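Local coordinates for amine Dehydrogenase (Pseudomonas putida, PDB 1JMX), which probably serves as the beta-propeller subunit of a quinohemoprotein amine dehydrogenase, which oxidises primary amines in the bacterial periplasm, at residues 248-262 with 271-285. Sequence-based numbering, arbitrary orientation.
Sequences QEFADLTELYFTGLR and YGVLNRLAKYDLKQR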
ATOM      1  N   GLN B 248      -0.240  16.286 -29.012  1.00 22.91           N
ATOM      2  CA  GLN B 248      -1.208  15.613 -29.858  1.00 23.98           C
ATOM      3  C   GLN B 248      -1.534  14.210 -29.372  1.00 23.69           C
ATOM      4  O   GLN B 248      -0.630  13.427 -29.067  1.00 24.88           O
ATOM      5  CB  GLN B 248      -0.728  15.571 -31.312  1.00 26.04           C
ATOM      6  CG  GLN B 248       0.039  14.333 -31.726  1.00 28.28           C
ATOM      7  CD  GLN B 248      -0.421  13.840 -33.082  1.00 31.27           C
ATOM      8  OE1 GLN B 248      -0.043  14.394 -34.120  1.00 31.82           O
ATOM      9  NE2 GLN B 248      -1.286  12.826 -33.082  1.00 32.34           N
ATOM     10  N   GLU B 249      -2.827  13.905 -29.281  1.00 22.67           N
ATOM     11  CA  GLU B 249      -3.269  12.578 -28.856  1.00 23.00           C
ATOM     12  C   GLU B 249      -3.081  11.615 -30.029  1.00 23.69           C
ATOM     13  O   GLU B 249      -3.360  11.971 -31.180  1.00 24.42           O
ATOM     14  CB  GLU B 249      -4.729  12.613 -28.413  1.00 22.62           C
ATOM     15  CG  GLU B 249      -4.979  13.459 -27.179  1.00 23.24           C
ATOM     16  CD  GLU B 249      -4.844  14.946 -27.442  1.00 25.00           C
ATOM     17  OE1 GLU B 249      -5.320  15.415 -28.498  1.00 28.08           O
ATOM     18  OE2 GLU B 249      -4.274  15.657 -26.592  1.00 24.28           O
ATOM     19  N   PHE B 250      -2.585  10.410 -29.749  1.00 23.39           N
ATOM     20  CA  PHE B 250      -2.333   9.428 -30.807  1.00 23.00           C
ATOM     21  C   PHE B 250      -3.044   8.078 -30.679  1.00 22.87           C
ATOM     22  O   PHE B 250      -2.745   7.147 -31.426  1.00 20.96           O
ATOM     23  CB  PHE B 250      -0.822   9.198 -30.965  1.00 21.39           C
ATOM     24  CG  PHE B 250      -0.152   8.646 -29.735  1.00 19.83           C
ATOM     25  CD1 PHE B 250      -0.019   7.269 -29.557  1.00 19.95           C
ATOM     26  CD2 PHE B 250       0.370   9.498 -28.766  1.00 19.10           C
ATOM     27  CE1 PHE B 250       0.623   6.751 -28.434  1.00 19.48           C
ATOM     28  CE2 PHE B 250       1.016   8.987 -27.636  1.00 18.02           C
ATOM     29  CZ  PHE B 250       1.142   7.612 -27.472  1.00 18.56           C
ATOM     30  N   ALA B 251      -3.985   7.977 -29.746  1.00 24.52           N
ATOM     31  CA  ALA B 251      -4.697   6.722 -29.538  1.00 25.68           C
ATOM     32  C   ALA B 251      -5.616   6.735 -28.327  1.00 26.21           C
ATOM     33  O   ALA B 251      -5.382   7.455 -27.355  1.00 25.77           O
ATOM     34  CB  ALA B 251      -3.693   5.587 -29.376  1.00 25.61           C
ATOM     35  N   ASP B 252      -6.673   5.932 -28.392  1.00 26.25           N
ATOM     36  CA  ASP B 252      -7.566   5.814 -27.259  1.00 27.44           C
ATOM     37  C   ASP B 252      -6.845   4.846 -26.328  1.00 25.11           C
ATOM     38  O   ASP B 252      -6.274   3.853 -26.776  1.00 23.79           O
ATOM     39  CB  ASP B 252      -8.934   5.244 -27.654  1.00 32.03           C
ATOM     40  CG  ASP B 252      -9.885   5.157 -26.465  1.00 37.50           C
ATOM     41  OD1 ASP B 252     -10.081   4.045 -25.925  1.00 41.50           O
ATOM     42  OD2 ASP B 252     -10.407   6.211 -26.034  1.00 39.73           O
ATOM     43  N   LEU B 253      -6.815   5.186 -25.048  1.00 22.81           N
ATOM     44  CA  LEU B 253      -6.157   4.369 -24.039  1.00 22.74           C
ATOM     45  C   LEU B 253      -6.840   3.018 -23.784  1.00 22.67           C
ATOM     46  O   LEU B 253      -7.980   2.966 -23.315  1.00 22.97           O
ATOM     47  CB  LEU B 253      -6.073   5.167 -22.734  1.00 21.27           C
ATOM     48  CG  LEU B 253      -5.198   4.731 -21.557  1.00 20.90           C
ATOM     49  CD1 LEU B 253      -5.113   5.885 -20.579  1.00 19.85           C
ATOM     50  CD2 LEU B 253      -5.748   3.484 -20.870  1.00 21.00           C
ATOM     51  N   THR B 254      -6.129   1.939 -24.101  1.00 22.99           N
ATOM     52  CA  THR B 254      -6.603   0.566 -23.867  1.00 21.91           C
ATOM     53  C   THR B 254      -5.658  -0.136 -22.879  1.00 22.04           C
ATOM     54  O   THR B 254      -6.012  -1.151 -22.276  1.00 22.08           O
ATOM     55  CB  THR B 254      -6.686  -0.262 -25.172  1.00 20.71           C
ATOM     56  OG1 THR B 254      -5.400  -0.335 -25.801  1.00 19.61           O
ATOM     57  CG2 THR B 254      -7.682   0.360 -26.123  1.00 21.61           C
ATOM     58  N   GLU B 255      -4.463   0.437 -22.722  1.00 21.03           N
ATOM     59  CA  GLU B 255      -3.421  -0.063 -21.824  1.00 18.63           C
ATOM     60  C   GLU B 255      -2.480   1.097 -21.486  1.00 19.16           C
ATOM     61  O   GLU B 255      -2.506   2.146 -22.143  1.00 19.57           O
ATOM     62  CB  GLU B 255      -2.623  -1.192 -22.485  1.00 16.91           C
ATOM     63  CG  GLU B 255      -1.919  -0.796 -23.780  1.00 18.39           C
ATOM     64  CD  GLU B 255      -1.056  -1.907 -24.372  1.00 18.50           C
ATOM     65  OE1 GLU B 255      -0.706  -1.811 -25.565  1.00 19.96           O
ATOM     66  OE2 GLU B 255      -0.703  -2.864 -23.652  1.00 21.14           O
ATOM     67  N   LEU B 256      -1.640   0.906 -20.475  1.00 18.51           N
ATOM     68  CA  LEU B 256      -0.707   1.941 -20.062  1.00 16.54           C
ATOM     69  C   LEU B 256       0.688   1.757 -20.643  1.00 15.67           C
ATOM     70  O   LEU B 256       1.115   0.632 -20.910  1.00 14.63           O
ATOM     71  CB  LEU B 256      -0.606   1.993 -18.538  1.00 16.42           C
ATOM     72  CG  LEU B 256      -1.864   2.275 -17.714  1.00 16.84           C
ATOM     73  CD1 LEU B 256      -1.488   2.248 -16.234  1.00 18.52           C
ATOM     74  CD2 LEU B 256      -2.481   3.620 -18.093  1.00 16.18           C
ATOM     75  N   TYR B 257       1.370   2.889 -20.846  1.00 16.29           N
ATOM     76  CA  TYR B 257       2.746   2.953 -21.354  1.00 15.01           C
ATOM     77  C   TYR B 257       3.489   3.914 -20.420  1.00 14.83           C
ATOM     78  O   TYR B 257       2.930   4.928 -20.001  1.00 14.08           O
ATOM     79  CB  TYR B 257       2.800   3.523 -22.782  1.00 15.12           C
ATOM     80  CG  TYR B 257       1.954   2.790 -23.797  1.00 17.02           C
ATOM     81  CD1 TYR B 257       0.940   3.450 -24.481  1.00 17.21           C
ATOM     82  CD2 TYR B 257       2.131   1.424 -24.029  1.00 17.80           C
ATOM     83  CE1 TYR B 257       0.112   2.775 -25.363  1.00 18.21           C
ATOM     84  CE2 TYR B 257       1.313   0.736 -24.912  1.00 20.46           C
ATOM     85  CZ  TYR B 257       0.299   1.422 -25.575  1.00 19.66           C
ATOM     86  OH  TYR B 257      -0.532   0.751 -26.441  1.00 21.65           O
ATOM     87  N   PHE B 258       4.721   3.574 -20.051  1.00 13.18           N
ATOM     88  CA  PHE B 258       5.518   4.438 -19.182  1.00 13.89           C
ATOM     89  C   PHE B 258       6.331   5.440 -20.005  1.00 12.92           C
ATOM     90  O   PHE B 258       6.407   6.622 -19.668  1.00 13.49           O
ATOM     91  CB  PHE B 258       6.429   3.608 -18.281  1.00 13.06           C
ATOM     92  CG  PHE B 258       5.822   3.282 -16.946  1.00 13.89           C
ATOM     93  CD1 PHE B 258       4.484   3.574 -16.677  1.00 14.29           C
ATOM     94  CD2 PHE B 258       6.591   2.687 -15.950  1.00 14.14           C
ATOM     95  CE1 PHE B 258       3.921   3.279 -15.432  1.00 15.44           C
ATOM     96  CE2 PHE B 258       6.042   2.387 -14.697  1.00 15.52           C
ATOM     97  CZ  PHE B 258       4.705   2.684 -14.439  1.00 14.40           C
ATOM     98  N   THR B 259       6.947   4.948 -21.076  1.00 12.98           N
ATOM     99  CA  THR B 259       7.733   5.784 -21.971  1.00 12.38           C
ATOM    100  C   THR B 259       7.300   5.552 -23.414  1.00 14.06           C
ATOM    101  O   THR B 259       6.723   4.510 -23.756  1.00 12.11           O
ATOM    102  CB  THR B 259       9.240   5.506 -21.878  1.00 11.40           C
ATOM    103  OG1 THR B 259       9.503   4.165 -22.290  1.00 11.60           O
ATOM    104  CG2 THR B 259       9.750   5.714 -20.473  1.00  8.81           C
ATOM    105  N   GLY B 260       7.581   6.545 -24.252  1.00 13.67           N
ATOM    106  CA  GLY B 260       7.241   6.463 -25.653  1.00 13.38           C
ATOM    107  C   GLY B 260       8.142   7.376 -26.444  1.00 13.14           C
ATOM    108  O   GLY B 260       8.436   8.478 -26.002  1.00 14.44           O
ATOM    109  N   LEU B 261       8.625   6.893 -27.583  1.00 13.54           N
ATOM    110  CA  LEU B 261       9.492   7.678 -28.460  1.00 13.79           C
ATOM    111  C   LEU B 261       9.090   7.568 -29.914  1.00 15.01           C
ATOM    112  O   LEU B 261       8.580   6.541 -30.373  1.00 13.13           O
ATOM    113  CB  LEU B 261      10.959   7.236 -28.364  1.00 11.38           C
ATOM    114  CG  LEU B 261      11.866   7.711 -27.231  1.00 11.84           C
ATOM    115  CD1 LEU B 261      13.257   7.154 -27.462  1.00 10.22           C
ATOM    116  CD2 LEU B 261      11.894   9.238 -27.151  1.00  9.46           C
ATOM    117  N   ARG B 262       9.342   8.648 -30.636  1.00 17.62           N
ATOM    118  CA  ARG B 262       9.084   8.672 -32.053  1.00 20.24           C
ATOM    119  C   ARG B 262      10.336   8.172 -32.733  1.00 20.35           C
ATOM    120  O   ARG B 262      11.458   8.465 -32.299  1.00 21.13           O
ATOM    121  CB  ARG B 262       8.744  10.069 -32.531  1.00 22.40           C
ATOM    122  CG  ARG B 262       7.332  10.422 -32.237  1.00 26.80           C
ATOM    123  CD  ARG B 262       6.858  11.401 -33.232  1.00 31.66           C
ATOM    124  NE  ARG B 262       7.243  12.753 -32.886  1.00 36.35           N
ATOM    125  CZ  ARG B 262       6.993  13.806 -33.658  1.00 39.61           C
ATOM    126  NH1 ARG B 262       6.382  13.648 -34.831  1.00 39.45           N
ATOM    127  NH2 ARG B 262       7.250  15.032 -33.203  1.00 43.04           N
ATOM    128  N   TYR B 271       6.403   4.675 -30.526  1.00 17.30           N
ATOM    129  CA  TYR B 271       6.461   3.404 -29.819  1.00 16.21           C
ATOM    130  C   TYR B 271       6.380   3.594 -28.308  1.00 15.60           C
ATOM    131  O   TYR B 271       7.233   4.257 -27.729  1.00 15.74           O
ATOM    132  CB  TYR B 271       7.770   2.689 -30.142  1.00 15.70           C
ATOM    133  CG  TYR B 271       7.984   2.352 -31.597  1.00 16.91           C
ATOM    134  CD1 TYR B 271       8.161   1.030 -31.999  1.00 18.03           C
ATOM    135  CD2 TYR B 271       8.054   3.349 -32.567  1.00 16.97           C
ATOM    136  CE1 TYR B 271       8.408   0.707 -33.331  1.00 18.74           C
ATOM    137  CE2 TYR B 271       8.299   3.039 -33.899  1.00 17.49           C
ATOM    138  CZ  TYR B 271       8.478   1.716 -34.276  1.00 18.54           C
ATOM    139  OH  TYR B 271       8.737   1.396 -35.593  1.00 19.27           O
ATOM    140  N   GLY B 272       5.370   2.999 -27.680  1.00 14.96           N
ATOM    141  CA  GLY B 272       5.208   3.090 -26.235  1.00 14.07           C
ATOM    142  C   GLY B 272       5.461   1.735 -25.598  1.00 13.32           C
ATOM    143  O   GLY B 272       5.330   0.717 -26.270  1.00 12.75           O
ATOM    144  N   VAL B 273       5.787   1.702 -24.305  1.00 13.61           N
ATOM    145  CA  VAL B 273       6.072   0.432 -23.636  1.00 12.95           C
ATOM    146  C   VAL B 273       5.767   0.370 -22.132  1.00 13.43           C
ATOM    147  O   VAL B 273       5.780   1.382 -21.441  1.00 12.57           O
ATOM    148  CB  VAL B 273       7.575   0.019 -23.851  1.00 13.60           C
ATOM    149  CG1 VAL B 273       8.499   0.920 -23.045  1.00 12.05           C
ATOM    150  CG2 VAL B 273       7.805  -1.450 -23.489  1.00 10.27           C
ATOM    151  N   LEU B 274       5.455  -0.841 -21.673  1.00 13.76           N
ATOM    152  CA  LEU B 274       5.200  -1.175 -20.272  1.00 13.57           C
ATOM    153  C   LEU B 274       5.057  -2.695 -20.238  1.00 13.82           C
ATOM    154  O   LEU B 274       6.051  -3.396 -20.098  1.00 13.24           O
ATOM    155  CB  LEU B 274       3.966  -0.469 -19.695  1.00 13.99           C
ATOM    156  CG  LEU B 274       3.858  -0.328 -18.159  1.00 14.73           C
ATOM    157  CD1 LEU B 274       3.211  -1.524 -17.512  1.00 15.48           C
ATOM    158  CD2 LEU B 274       5.223  -0.083 -17.546  1.00 14.46           C
ATOM    159  N   ASN B 275       3.839  -3.204 -20.421  1.00 15.24           N
ATOM    160  CA  ASN B 275       3.604  -4.651 -20.434  1.00 16.11           C
ATOM    161  C   ASN B 275       3.635  -5.184 -21.863  1.00 16.17           C
ATOM    162  O   ASN B 275       3.964  -6.343 -22.094  1.00 17.82           O
ATOM    163  CB  ASN B 275       2.304  -5.006 -19.714  1.00 14.31           C
ATOM    164  CG  ASN B 275       2.441  -4.911 -18.201  1.00 16.11           C
ATOM    165  OD1 ASN B 275       3.549  -4.933 -17.667  1.00 15.10           O
ATOM    166  ND2 ASN B 275       1.312  -4.811 -17.505  1.00 16.41           N
ATOM    167  N   ARG B 276       3.300  -4.316 -22.814  1.00 15.87           N
ATOM    168  CA  ARG B 276       3.350  -4.635 -24.237  1.00 15.95           C
ATOM    169  C   ARG B 276       4.111  -3.500 -24.910  1.00 15.60           C
ATOM    170  O   ARG B 276       4.186  -2.395 -24.376  1.00 16.50           O
ATOM    171  CB  ARG B 276       1.950  -4.695 -24.862  1.00 16.40           C
ATOM    172  CG  ARG B 276       1.171  -5.970 -24.610  1.00 17.33           C
ATOM    173  CD  ARG B 276       0.140  -6.197 -25.711  1.00 17.42           C
ATOM    174  NE  ARG B 276      -0.614  -4.981 -26.013  1.00 19.06           N
ATOM    175  CZ  ARG B 276      -1.523  -4.877 -26.980  1.00 20.04           C
ATOM    176  NH1 ARG B 276      -1.807  -5.921 -27.747  1.00 19.90           N
ATOM    177  NH2 ARG B 276      -2.123  -3.717 -27.207  1.00 20.31           N
ATOM    178  N   LEU B 277       4.697  -3.780 -26.065  1.00 15.71           N
ATOM    179  CA  LEU B 277       5.401  -2.759 -26.825  1.00 15.74           C
ATOM    180  C   LEU B 277       4.421  -2.442 -27.953  1.00 15.89           C
ATOM    181  O   LEU B 277       4.107  -3.315 -28.754  1.00 17.79           O
ATOM    182  CB  LEU B 277       6.702  -3.323 -27.405  1.00 16.32           C
ATOM    183  CG  LEU B 277       7.896  -2.404 -27.731  1.00 18.00           C
ATOM    184  CD1 LEU B 277       8.830  -3.135 -28.687  1.00 17.28           C
ATOM    185  CD2 LEU B 277       7.465  -1.093 -28.353  1.00 17.42           C
ATOM    186  N   ALA B 278       3.898  -1.223 -27.997  1.00 15.33           N
ATOM    187  CA  ALA B 278       2.947  -0.864 -29.042  1.00 15.51           C
ATOM    188  C   ALA B 278       3.526   0.111 -30.058  1.00 17.32           C
ATOM    189  O   ALA B 278       4.302   0.999 -29.718  1.00 17.55           O
ATOM    190  CB  ALA B 278       1.676  -0.311 -28.440  1.00 15.43           C
ATOM    191  N   LYS B 279       3.093  -0.050 -31.303  1.00 17.09           N
ATOM    192  CA  LYS B 279       3.537   0.758 -32.430  1.00 17.29           C
ATOM    193  C   LYS B 279       2.312   1.498 -32.943  1.00 17.47           C
ATOM    194  O   LYS B 279       1.337   0.867 -33.335  1.00 18.05           O
ATOM    195  CB  LYS B 279       4.088  -0.180 -33.511  1.00 18.26           C
ATOM    196  CG  LYS B 279       4.745   0.486 -34.681  1.00 18.71           C
ATOM    197  CD  LYS B 279       5.444  -0.566 -35.527  1.00 20.61           C
ATOM    198  CE  LYS B 279       6.012   0.048 -36.798  1.00 21.85           C
ATOM    199  NZ  LYS B 279       6.813  -0.924 -37.590  1.00 23.86           N
ATOM    200  N   TYR B 280       2.340   2.826 -32.894  1.00 17.28           N
ATOM    201  CA  TYR B 280       1.207   3.624 -33.343  1.00 18.64           C
ATOM    202  C   TYR B 280       1.475   4.519 -34.532  1.00 20.79           C
ATOM    203  O   TYR B 280       2.594   4.996 -34.736  1.00 21.87           O
ATOM    204  CB  TYR B 280       0.686   4.510 -32.214  1.00 16.82           C
ATOM    205  CG  TYR B 280      -0.059   3.760 -31.161  1.00 15.94           C
ATOM    206  CD1 TYR B 280       0.620   3.112 -30.134  1.00 14.97           C
ATOM    207  CD2 TYR B 280      -1.440   3.669 -31.201  1.00 14.56           C
ATOM    208  CE1 TYR B 280      -0.062   2.385 -29.173  1.00 15.50           C
ATOM    209  CE2 TYR B 280      -2.134   2.945 -30.246  1.00 16.10           C
ATOM    210  CZ  TYR B 280      -1.439   2.302 -29.235  1.00 16.25           C
ATOM    211  OH  TYR B 280      -2.119   1.561 -28.308  1.00 16.00           O
ATOM    212  N   ASP B 281       0.404   4.810 -35.262  1.00 21.62           N
ATOM    213  CA  ASP B 281       0.449   5.691 -36.411  1.00 22.30           C
ATOM    214  C   ASP B 281      -0.092   7.005 -35.856  1.00 22.33           C
ATOM    215  O   ASP B 281      -1.258   7.076 -35.485  1.00 21.39           O
ATOM    216  CB  ASP B 281      -0.482   5.159 -37.500  1.00 23.97           C
ATOM    217  CG  ASP B 281      -0.338   5.899 -38.804  1.00 24.22           C
ATOM    218  OD1 ASP B 281      -0.491   7.139 -38.816  1.00 22.76           O
ATOM    219  OD2 ASP B 281      -0.071   5.229 -39.821  1.00 25.98           O
ATOM    220  N   LEU B 282       0.766   8.016 -35.739  1.00 24.45           N
ATOM    221  CA  LEU B 282       0.357   9.320 -35.199  1.00 26.34           C
ATOM    222  C   LEU B 282      -0.747   9.987 -36.013  1.00 28.40           C
ATOM    223  O   LEU B 282      -1.722  10.495 -35.458  1.00 29.35           O
ATOM    224  CB  LEU B 282       1.541  10.295 -35.133  1.00 26.07           C
ATOM    225  CG  LEU B 282       2.514  10.379 -33.958  1.00 25.50           C
ATOM    226  CD1 LEU B 282       1.780  10.639 -32.656  1.00 25.26           C
ATOM    227  CD2 LEU B 282       3.314   9.118 -33.888  1.00 27.73           C
ATOM    228  N   LYS B 283      -0.539  10.052 -37.324  1.00 30.96           N
ATOM    229  CA  LYS B 283      -1.494  10.677 -38.237  1.00 33.58           C
ATOM    230  C   LYS B 283      -2.877  10.028 -38.090  1.00 32.81           C
ATOM    231  O   LYS B 283      -3.866  10.701 -37.759  1.00 32.77           O
ATOM    232  CB  LYS B 283      -0.983  10.552 -39.688  1.00 36.16           C
ATOM    233  CG  LYS B 283      -1.854  11.244 -40.746  1.00 41.08           C
ATOM    234  CD  LYS B 283      -1.331  11.007 -42.182  1.00 44.20           C
ATOM    235  CE  LYS B 283      -1.939   9.766 -42.868  1.00 46.25           C
ATOM    236  NZ  LYS B 283      -3.377   9.953 -43.291  1.00 47.31           N
ATOM    237  N   GLN B 284      -2.911   8.707 -38.254  1.00 32.29           N
ATOM    238  CA  GLN B 284      -4.152   7.941 -38.167  1.00 32.31           C
ATOM    239  C   GLN B 284      -4.666   7.672 -36.762  1.00 31.25           C
ATOM    240  O   GLN B 284      -5.796   7.211 -36.609  1.00 31.51           O
ATOM    241  CB  GLN B 284      -4.016   6.619 -38.922  1.00 34.15           C
ATOM    242  CG  GLN B 284      -3.724   6.790 -40.412  1.00 38.73           C
ATOM    243  CD  GLN B 284      -3.996   5.525 -41.215  1.00 41.38           C
ATOM    244  OE1 GLN B 284      -5.053   5.396 -41.853  1.00 43.54           O
ATOM    245  NE2 GLN B 284      -3.052   4.583 -41.184  1.00 42.40           N
ATOM    246  N   ARG B 285      -3.857   7.971 -35.744  1.00 30.68           N
ATOM    247  CA  ARG B 285      -4.235   7.736 -34.345  1.00 30.05           C
ATOM    248  C   ARG B 285      -4.637   6.271 -34.191  1.00 29.35           C
ATOM    249  O   ARG B 285      -5.544   5.931 -33.425  1.00 28.00           O
ATOM    250  CB  ARG B 285      -5.414   8.616 -33.958  1.00 31.51           C
ATOM    251  CG  ARG B 285      -5.140  10.110 -33.878  1.00 34.43           C
ATOM    252  CD  ARG B 285      -6.335  10.735 -33.194  1.00 37.59           C
ATOM    253  NE  ARG B 285      -6.258  12.180 -33.021  1.00 42.34           N
ATOM    254  CZ  ARG B 285      -6.942  12.844 -32.087  1.00 44.29           C
ATOM    255  NH1 ARG B 285      -7.742  12.186 -31.242  1.00 45.48           N
ATOM    256  NH2 ARG B 285      -6.862  14.169 -32.013  1.00 45.75           N
TER
HETATM  257  O   HOH W   1      -8.129  14.521 -29.416  1.00 27.04           O
HETATM  258  O   HOH W   2      -4.849   1.391 -27.887  1.00 45.96           O
HETATM  259  O   HOH W   3       1.570  -1.932 -21.574  1.00 23.44           O
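Glu255 OE1 is gripped by two side chains that reach it from opposite faces of its carboxylate: Arg276 NH2, at 2.9 Å and from well above the carboxylate plane, and the hydroxyl of Tyr257, which donates to OE1. Arg276 closes a side-on salt bridge by giving NE to Glu255 OE2 at 3.2 Å, from the syn side but tilted 32° out of the plane. Glu255 meets it at about a right angle, its chain extended beyond CG (chi2 176°), which carries the carboxylate out to the guanidinium. With an alanine in place of Glu255, the guanidinium of Arg276 would probably lose this countercharge and the Tyr257 hydroxyl its carboxylate acceptor. Tyr257 OH also lies 2.6 Å from Tyr280 OH, each hydroxyl in the other's ring plane; a water joins Tyr280 OH to Asp252 O and Thr254 OG1. Farther along, the edge of Phe250 meets the face of Tyr280 in a T-shaped pair, planes at 71°, while Leu282 CD1 packs against Phe250 CB. At the other end, Leu274 CD2 makes a CH-pi contact over the face of Phe258, 3.6 Å from the ring centroid. Antiparallel pairing joins strands 257-262 and 269-274: Leu261 and Tyr271 exchange two backbone bonds, and Gly260 faces Gly272, whose missing side chain lets the Tyr257 ring lie against the backbone. With 276-281 and 286-292 they form one four-stranded antiparallel propeller blade; the loop after Phe250 comes from the preceding blade, where strand 245-250 pairs with 230-239, while Leu261 and Val273 pack on strand 299-302 of the next.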